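Local coordinates for uncharacterized protein (Mycobacterium tuberculosis, PDB 3KFW) that is of unknown function but, as a member of the PaaX family, probably acts as a winged-helix transcriptional repressor that binds DNA, at residues E25-T30 / T38-A43; G51-S56 / Y60-R65. All coordinates share one frame; numbering follows the deposited sequence.

Contact 1. Residues E25-T30 / T38-A43; sequences ELIQLT and TTLRVA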
ATOM      1  N   GLU A  25      16.028 -24.706 -49.783  1.00 46.10           N
ATOM      2  CA  GLU A  25      14.647 -24.228 -49.707  1.00 46.28           C
ATOM      3  C   GLU A  25      14.561 -22.983 -48.810  1.00 45.66           C
ATOM      4  O   GLU A  25      13.913 -21.994 -49.159  1.00 45.53           O
ATOM      5  CB  GLU A  25      13.707 -25.357 -49.238  1.00 46.83           C
ATOM      6  CG  GLU A  25      13.500 -26.520 -50.256  1.00 49.12           C
ATOM      7  CD  GLU A  25      13.168 -27.877 -49.569  1.00 57.49           C
ATOM      8  OE1 GLU A  25      12.986 -27.946 -48.321  1.00 59.83           O
ATOM      9  OE2 GLU A  25      13.098 -28.907 -50.275  1.00 59.84           O
ATOM     10  N   LEU A  26      15.248 -23.030 -47.675  1.00 45.18           N
ATOM     11  CA  LEU A  26      15.371 -21.891 -46.787  1.00 44.82           C
ATOM     12  C   LEU A  26      16.108 -20.748 -47.468  1.00 45.23           C
ATOM     13  O   LEU A  26      15.713 -19.602 -47.324  1.00 45.16           O
ATOM     14  CB  LEU A  26      16.030 -22.284 -45.452  1.00 45.01           C
ATOM     15  CG  LEU A  26      15.271 -23.320 -44.562  1.00 43.95           C
ATOM     16  CD1 LEU A  26      16.066 -23.828 -43.376  1.00 40.53           C
ATOM     17  CD2 LEU A  26      14.001 -22.728 -44.041  1.00 43.87           C
ATOM     18  N   ILE A  27      17.151 -21.038 -48.243  1.00 45.85           N
ATOM     19  CA  ILE A  27      17.812 -19.960 -49.024  1.00 46.12           C
ATOM     20  C   ILE A  27      16.770 -19.246 -49.894  1.00 46.13           C
ATOM     21  O   ILE A  27      16.742 -18.016 -49.946  1.00 46.84           O
ATOM     22  CB  ILE A  27      19.007 -20.452 -49.891  1.00 45.62           C
ATOM     23  CG1 ILE A  27      20.243 -20.716 -49.030  1.00 45.20           C
ATOM     24  CG2 ILE A  27      19.353 -19.424 -50.955  1.00 45.67           C
ATOM     25  CD1 ILE A  27      21.254 -21.754 -49.654  1.00 46.09           C
ATOM     26  N   GLN A  28      15.896 -20.021 -50.538  1.00 45.98           N
ATOM     27  CA  GLN A  28      14.853 -19.466 -51.399  1.00 46.02           C
ATOM     28  C   GLN A  28      13.776 -18.675 -50.655  1.00 45.65           C
ATOM     29  O   GLN A  28      13.421 -17.590 -51.058  1.00 45.74           O
ATOM     30  CB  GLN A  28      14.242 -20.568 -52.260  1.00 46.06           C
ATOM     31  CG  GLN A  28      15.258 -21.115 -53.240  1.00 48.15           C
ATOM     32  CD  GLN A  28      14.783 -22.334 -54.011  1.00 51.71           C
ATOM     33  OE1 GLN A  28      14.432 -22.224 -55.188  1.00 51.15           O
ATOM     34  NE2 GLN A  28      14.796 -23.520 -53.360  1.00 53.96           N
ATOM     35  N   LEU A  29      13.290 -19.200 -49.543  1.00 45.71           N
ATOM     36  CA  LEU A  29      12.220 -18.543 -48.792  1.00 45.50           C
ATOM     37  C   LEU A  29      12.723 -17.361 -47.975  1.00 45.90           C
ATOM     38  O   LEU A  29      11.948 -16.496 -47.555  1.00 45.52           O
ATOM     39  CB  LEU A  29      11.569 -19.556 -47.857  1.00 45.11           C
ATOM     40  CG  LEU A  29      10.766 -20.677 -48.534  1.00 45.43           C
ATOM     41  CD1 LEU A  29      10.752 -22.038 -47.758  1.00 40.91           C
ATOM     42  CD2 LEU A  29       9.369 -20.142 -48.792  1.00 46.39           C
ATOM     43  N   THR A  30      14.024 -17.332 -47.745  1.00 46.32           N
ATOM     44  CA  THR A  30      14.614 -16.369 -46.835  1.00 47.01           C
ATOM     45  C   THR A  30      15.092 -15.082 -47.517  1.00 46.56           C
ATOM     46  O   THR A  30      15.458 -14.128 -46.832  1.00 46.53           O
ATOM     47  CB  THR A  30      15.792 -17.034 -46.081  1.00 47.60           C
ATOM     48  OG1 THR A  30      15.987 -16.393 -44.824  1.00 49.36           O
ATOM     49  CG2 THR A  30      17.099 -16.983 -46.901  1.00 46.88           C
ATOM     50  N   THR A  38      25.200 -16.591 -47.037  1.00 50.33           N
ATOM     51  CA  THR A  38      26.083 -16.114 -45.963  1.00 50.03           C
ATOM     52  C   THR A  38      25.434 -16.078 -44.575  1.00 49.16           C
ATOM     53  O   THR A  38      25.648 -16.981 -43.787  1.00 49.54           O
ATOM     54  CB  THR A  38      26.771 -14.726 -46.321  1.00 49.19           C
ATOM     55  N   THR A  39      24.653 -15.044 -44.283  1.00 48.92           N
ATOM     56  CA  THR A  39      24.138 -14.805 -42.928  1.00 48.34           C
ATOM     57  C   THR A  39      23.318 -15.990 -42.438  1.00 48.02           C
ATOM     58  O   THR A  39      23.323 -16.316 -41.248  1.00 48.29           O
ATOM     59  CB  THR A  39      23.281 -13.523 -42.868  1.00 48.11           C
ATOM     60  N   LEU A  40      22.646 -16.642 -43.387  1.00 47.21           N
ATOM     61  CA  LEU A  40      21.706 -17.713 -43.123  1.00 46.37           C
ATOM     62  C   LEU A  40      22.402 -19.009 -42.687  1.00 45.62           C
ATOM     63  O   LEU A  40      22.079 -19.571 -41.642  1.00 45.07           O
ATOM     64  CB  LEU A  40      20.846 -17.961 -44.374  1.00 46.60           C
ATOM     65  CG  LEU A  40      19.923 -19.192 -44.338  1.00 44.95           C
ATOM     66  CD1 LEU A  40      18.585 -18.810 -43.767  1.00 43.22           C
ATOM     67  CD2 LEU A  40      19.768 -19.771 -45.734  1.00 43.32           C
ATOM     68  N   ARG A  41      23.342 -19.487 -43.500  1.00 44.94           N
ATOM     69  CA  ARG A  41      24.036 -20.731 -43.183  1.00 44.01           C
ATOM     70  C   ARG A  41      24.712 -20.568 -41.835  1.00 43.15           C
ATOM     71  O   ARG A  41      24.657 -21.454 -41.007  1.00 43.53           O
ATOM     72  CB  ARG A  41      25.027 -21.134 -44.279  1.00 44.03           C
ATOM     73  CG  ARG A  41      24.367 -21.727 -45.537  1.00 44.86           C
ATOM     74  CD  ARG A  41      25.403 -22.234 -46.591  1.00 45.23           C
ATOM     75  NE  ARG A  41      24.777 -22.746 -47.828  1.00 45.08           N
ATOM     76  CZ  ARG A  41      24.187 -23.942 -47.955  1.00 46.94           C
ATOM     77  NH1 ARG A  41      24.118 -24.779 -46.922  1.00 43.13           N
ATOM     78  NH2 ARG A  41      23.640 -24.301 -49.121  1.00 48.47           N
ATOM     79  N   VAL A  42      25.296 -19.406 -41.581  1.00 42.50           N
ATOM     80  CA  VAL A  42      25.842 -19.167 -40.248  1.00 41.53           C
ATOM     81  C   VAL A  42      24.759 -19.156 -39.164  1.00 41.20           C
ATOM     82  O   VAL A  42      24.993 -19.624 -38.043  1.00 41.56           O
ATOM     83  CB  VAL A  42      26.753 -17.946 -40.199  1.00 41.11           C
ATOM     84  CG1 VAL A  42      26.945 -17.465 -38.756  1.00 41.02           C
ATOM     85  CG2 VAL A  42      28.090 -18.314 -40.832  1.00 40.78           C
ATOM     86  N   ALA A  43      23.576 -18.647 -39.499  1.00 40.24           N
ATOM     87  CA  ALA A  43      22.474 -18.664 -38.564  1.00 39.20           C
ATOM     88  C   ALA A  43      21.991 -20.118 -38.302  1.00 38.89           C
ATOM     89  O   ALA A  43      21.939 -20.556 -37.157  1.00 38.53           O
ATOM     90  CB  ALA A  43      21.362 -17.790 -39.082  1.00 38.75           C
TER
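Ile27 and Leu40 are the nearest CA pair, 7.4 Å apart, where helices 25-30 and 38-43 run at 129° to one another, their axes approaching to 10.5 Å. Two helices joined by a short connection at this steep angle fit the helix-turn-helix expected of the PaaX N-terminal family; helix 37-49 would then be the probable recognition helix. No hydrogen bond spans the helices; Leu40 makes the largest contribution to the packing. It projects at helix 25-30 because chi1 (172°) swings CG away from the backbone N, and its two methyls divide the work. CD2 lies beside Ile27, 3.5 Å from CG1, the two side chains crossing obliquely. CD1 meets Thr30 tip to tip, 3.7 Å from OG1 and 3.9 Å from CG2, so the hydroxyl and the methyl of the threonine both rest against the leucine. Leu26 adds mainly backbone here, while its side chain packs on Leu13 and Leu44. Helix 5-13 packs against the contact, Val8 on Thr30. At the outer margin Arg41 runs extended from CG to NE, and its NE forms a salt bridge with Glu37. The end methyl of Ile27, CD1, sits 3.5 Å from Arg41 NH2.

Contact 2. Residues G51-S56 / Y60-R65; sequences GDLVRS and YRLSDR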
ATOM      1  N   GLY A  51      20.431 -25.262 -29.736  1.00 42.79           N
ATOM      2  CA  GLY A  51      19.256 -26.079 -29.435  1.00 43.22           C
ATOM      3  C   GLY A  51      17.920 -25.623 -30.023  1.00 43.53           C
ATOM      4  O   GLY A  51      16.855 -26.034 -29.551  1.00 43.93           O
ATOM      5  N   ASP A  52      17.961 -24.797 -31.068  1.00 43.13           N
ATOM      6  CA  ASP A  52      16.741 -24.206 -31.609  1.00 43.01           C
ATOM      7  C   ASP A  52      16.193 -24.966 -32.824  1.00 42.00           C
ATOM      8  O   ASP A  52      14.967 -25.089 -33.015  1.00 41.91           O
ATOM      9  CB  ASP A  52      16.973 -22.724 -31.919  1.00 43.65           C
ATOM     10  CG  ASP A  52      17.232 -21.882 -30.648  1.00 46.74           C
ATOM     11  OD1 ASP A  52      16.467 -22.056 -29.659  1.00 50.07           O
ATOM     12  OD2 ASP A  52      18.182 -21.036 -30.644  1.00 47.58           O
ATOM     13  N   LEU A  53      17.115 -25.474 -33.631  1.00 40.46           N
ATOM     14  CA  LEU A  53      16.788 -26.348 -34.723  1.00 39.13           C
ATOM     15  C   LEU A  53      17.509 -27.655 -34.536  1.00 39.50           C
ATOM     16  O   LEU A  53      18.541 -27.747 -33.849  1.00 40.49           O
ATOM     17  CB  LEU A  53      17.231 -25.743 -36.055  1.00 38.27           C
ATOM     18  CG  LEU A  53      16.571 -24.456 -36.551  1.00 36.38           C
ATOM     19  CD1 LEU A  53      17.354 -23.953 -37.744  1.00 35.31           C
ATOM     20  CD2 LEU A  53      15.063 -24.607 -36.887  1.00 32.48           C
ATOM     21  N   VAL A  54      16.982 -28.670 -35.198  1.00 38.66           N
ATOM     22  CA  VAL A  54      17.642 -29.936 -35.315  1.00 37.31           C
ATOM     23  C   VAL A  54      17.947 -30.116 -36.829  1.00 37.14           C
ATOM     24  O   VAL A  54      17.154 -29.682 -37.669  1.00 36.90           O
ATOM     25  CB  VAL A  54      16.717 -31.058 -34.722  1.00 38.00           C
ATOM     26  CG1 VAL A  54      16.689 -30.969 -33.217  1.00 37.85           C
ATOM     27  CG2 VAL A  54      15.257 -30.915 -35.232  1.00 35.54           C
ATOM     28  N   ARG A  55      19.094 -30.716 -37.180  1.00 37.09           N
ATOM     29  CA  ARG A  55      19.378 -31.018 -38.586  1.00 36.69           C
ATOM     30  C   ARG A  55      19.469 -32.515 -38.917  1.00 36.79           C
ATOM     31  O   ARG A  55      19.793 -33.352 -38.083  1.00 35.66           O
ATOM     32  CB  ARG A  55      20.625 -30.267 -39.103  1.00 36.82           C
ATOM     33  CG  ARG A  55      21.977 -30.765 -38.654  1.00 36.48           C
ATOM     34  CD  ARG A  55      23.082 -29.949 -39.328  1.00 42.64           C
ATOM     35  NE  ARG A  55      24.427 -30.140 -38.743  1.00 46.66           N
ATOM     36  CZ  ARG A  55      24.691 -30.835 -37.620  1.00 44.26           C
ATOM     37  NH1 ARG A  55      23.692 -31.373 -36.940  1.00 40.21           N
ATOM     38  NH2 ARG A  55      25.941 -30.969 -37.157  1.00 37.42           N
ATOM     39  N   SER A  56      19.192 -32.850 -40.165  1.00 36.45           N
ATOM     40  CA  SER A  56      19.344 -34.222 -40.570  1.00 35.50           C
ATOM     41  C   SER A  56      19.787 -34.194 -42.012  1.00 35.12           C
ATOM     42  O   SER A  56      19.944 -33.124 -42.575  1.00 34.85           O
ATOM     43  CB  SER A  56      17.997 -34.920 -40.418  1.00 34.07           C
ATOM     44  OG  SER A  56      17.136 -34.485 -41.446  1.00 34.73           O
ATOM     45  N   TYR A  60      16.385 -29.265 -42.164  1.00 36.69           N
ATOM     46  CA  TYR A  60      16.140 -28.578 -40.903  1.00 35.93           C
ATOM     47  C   TYR A  60      14.639 -28.540 -40.558  1.00 36.12           C
ATOM     48  O   TYR A  60      13.778 -28.469 -41.453  1.00 35.61           O
ATOM     49  CB  TYR A  60      16.689 -27.152 -40.991  1.00 36.21           C
ATOM     50  CG  TYR A  60      18.186 -27.023 -41.310  1.00 34.07           C
ATOM     51  CD1 TYR A  60      19.126 -26.997 -40.289  1.00 32.39           C
ATOM     52  CD2 TYR A  60      18.649 -26.910 -42.634  1.00 33.23           C
ATOM     53  CE1 TYR A  60      20.489 -26.869 -40.562  1.00 33.81           C
ATOM     54  CE2 TYR A  60      20.063 -26.766 -42.938  1.00 30.73           C
ATOM     55  CZ  TYR A  60      20.972 -26.745 -41.893  1.00 32.62           C
ATOM     56  OH  TYR A  60      22.372 -26.647 -42.112  1.00 32.32           O
ATOM     57  N   ARG A  61      14.338 -28.650 -39.269  1.00 35.01           N
ATOM     58  CA  ARG A  61      13.008 -28.480 -38.761  1.00 35.41           C
ATOM     59  C   ARG A  61      13.196 -28.027 -37.295  1.00 36.27           C
ATOM     60  O   ARG A  61      14.307 -28.140 -36.752  1.00 36.75           O
ATOM     61  CB  ARG A  61      12.159 -29.757 -38.880  1.00 34.34           C
ATOM     62  CG  ARG A  61      12.485 -30.782 -37.854  1.00 36.40           C
ATOM     63  CD  ARG A  61      11.543 -31.985 -37.869  1.00 36.52           C
ATOM     64  NE  ARG A  61      12.029 -33.028 -36.971  1.00 33.52           N
ATOM     65  CZ  ARG A  61      11.494 -34.248 -36.854  1.00 33.92           C
ATOM     66  NH1 ARG A  61      10.419 -34.561 -37.571  1.00 33.37           N
ATOM     67  NH2 ARG A  61      12.009 -35.134 -35.993  1.00 25.68           N
ATOM     68  N   LEU A  62      12.145 -27.455 -36.689  1.00 36.37           N
ATOM     69  CA  LEU A  62      12.232 -26.930 -35.318  1.00 36.73           C
ATOM     70  C   LEU A  62      12.604 -28.009 -34.261  1.00 37.35           C
ATOM     71  O   LEU A  62      12.174 -29.130 -34.336  1.00 36.42           O
ATOM     72  CB  LEU A  62      10.882 -26.250 -34.928  1.00 35.65           C
ATOM     73  CG  LEU A  62      10.600 -24.721 -35.069  1.00 36.25           C
ATOM     74  CD1 LEU A  62      11.252 -24.042 -36.277  1.00 32.78           C
ATOM     75  CD2 LEU A  62       9.087 -24.386 -35.018  1.00 36.09           C
ATOM     76  N   SER A  63      13.362 -27.607 -33.253  1.00 39.31           N
ATOM     77  CA  SER A  63      13.555 -28.336 -31.999  1.00 40.62           C
ATOM     78  C   SER A  63      12.275 -28.618 -31.238  1.00 42.52           C
ATOM     79  O   SER A  63      11.356 -27.767 -31.220  1.00 43.61           O
ATOM     80  CB  SER A  63      14.371 -27.448 -31.078  1.00 40.35           C
ATOM     81  OG  SER A  63      14.979 -28.242 -30.094  1.00 41.49           O
ATOM     82  N   ASP A  64      12.234 -29.747 -30.528  1.00 43.76           N
ATOM     83  CA  ASP A  64      11.082 -30.067 -29.685  1.00 45.55           C
ATOM     84  C   ASP A  64      10.772 -29.006 -28.613  1.00 46.09           C
ATOM     85  O   ASP A  64       9.595 -28.701 -28.374  1.00 46.02           O
ATOM     86  CB  ASP A  64      11.164 -31.481 -29.103  1.00 46.19           C
ATOM     87  CG  ASP A  64      10.606 -32.553 -30.070  1.00 49.21           C
ATOM     88  OD1 ASP A  64       9.483 -32.357 -30.614  1.00 51.08           O
ATOM     89  OD2 ASP A  64      11.280 -33.602 -30.282  1.00 52.18           O
ATOM     90  N   ARG A  65      11.812 -28.414 -28.015  1.00 46.50           N
ATOM     91  CA  ARG A  65      11.619 -27.320 -27.046  1.00 46.73           C
ATOM     92  C   ARG A  65      11.257 -25.938 -27.655  1.00 45.90           C
ATOM     93  O   ARG A  65      10.614 -25.119 -26.989  1.00 45.95           O
ATOM     94  CB  ARG A  65      12.774 -27.237 -26.019  1.00 47.28           C
ATOM     95  CG  ARG A  65      13.827 -26.143 -26.254  1.00 50.13           C
ATOM     96  CD  ARG A  65      15.031 -26.297 -25.284  1.00 54.91           C
ATOM     97  NE  ARG A  65      16.054 -25.265 -25.506  1.00 57.48           N
ATOM     98  CZ  ARG A  65      17.225 -25.454 -26.121  1.00 58.20           C
ATOM     99  NH1 ARG A  65      17.572 -26.654 -26.589  1.00 56.66           N
ATOM    100  NH2 ARG A  65      18.059 -24.428 -26.267  1.00 58.52           N
TER
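The Gly51 carbonyl O lies 3.0 Å over one face of the Arg65 guanidinium, offset toward the rim and too poorly angled for a hydrogen bond from NH1; NH2 bonds instead to Ala50 O. Val54 CG2 sits at the edge of the Arg61 guanidinium, near its plane, and Arg61 NH1 continues to Pro18 O. The Tyr60 ring receives Arg55 CB obliquely, 3.7 Å from CE1, and Leu53 CD1 lies obliquely at Tyr60 CD1, a loose 4.3 Å contact. The strands pair antiparallel: Val54 and Arg61 are the hydrogen-bonded pair, with Val54 N giving a straight 3.1 Å bond to Arg61 O (173°) and a weak one from Arg61 N back to Val54 O. Leu53 turns CD2 to Leu62 CD1, 3.9 Å away. Ser63, the N-cap of helix 64-77, grips the start of the hairpin twice. Its OG, anti to the backbone N (chi1 -159°), donates to Gly51 O at 2.9 Å from above the carbonyl plane, and its N donates to Asp52 O at 3.0 Å. Gly51 closes helix 37-49 with a Schellman motif, and Asp52 is salt-bridged to Arg6. A two-stranded hairpin directly after the probable recognition helix is characteristic of the wing of a winged helix-turn-helix domain.

Overall arrangement
From the N terminus the chain makes helix 5-13, then helix 23-30, and contact 1 closes the short connection onto helix 37-49. After a turn at Gly51 and Asp52 the chain enters strand 53-56, and contact 2 closes a tight hairpin before helix 64-77 begins. The two contacts are in series, neither nested nor crossed, with centres about 15 Å apart, both within the PaaX-like N-terminal region. They meet directly where Leu26 CD1 packs 4.1 Å from Tyr60 CD2, and Leu44 of helix 37-49 touches Leu26, Leu53 and Tyr60. Helix 5-13 backs both through Leu13. Contact 1 thus joins the helix pair, and contact 2 the probable wing, to one small hydrophobic core.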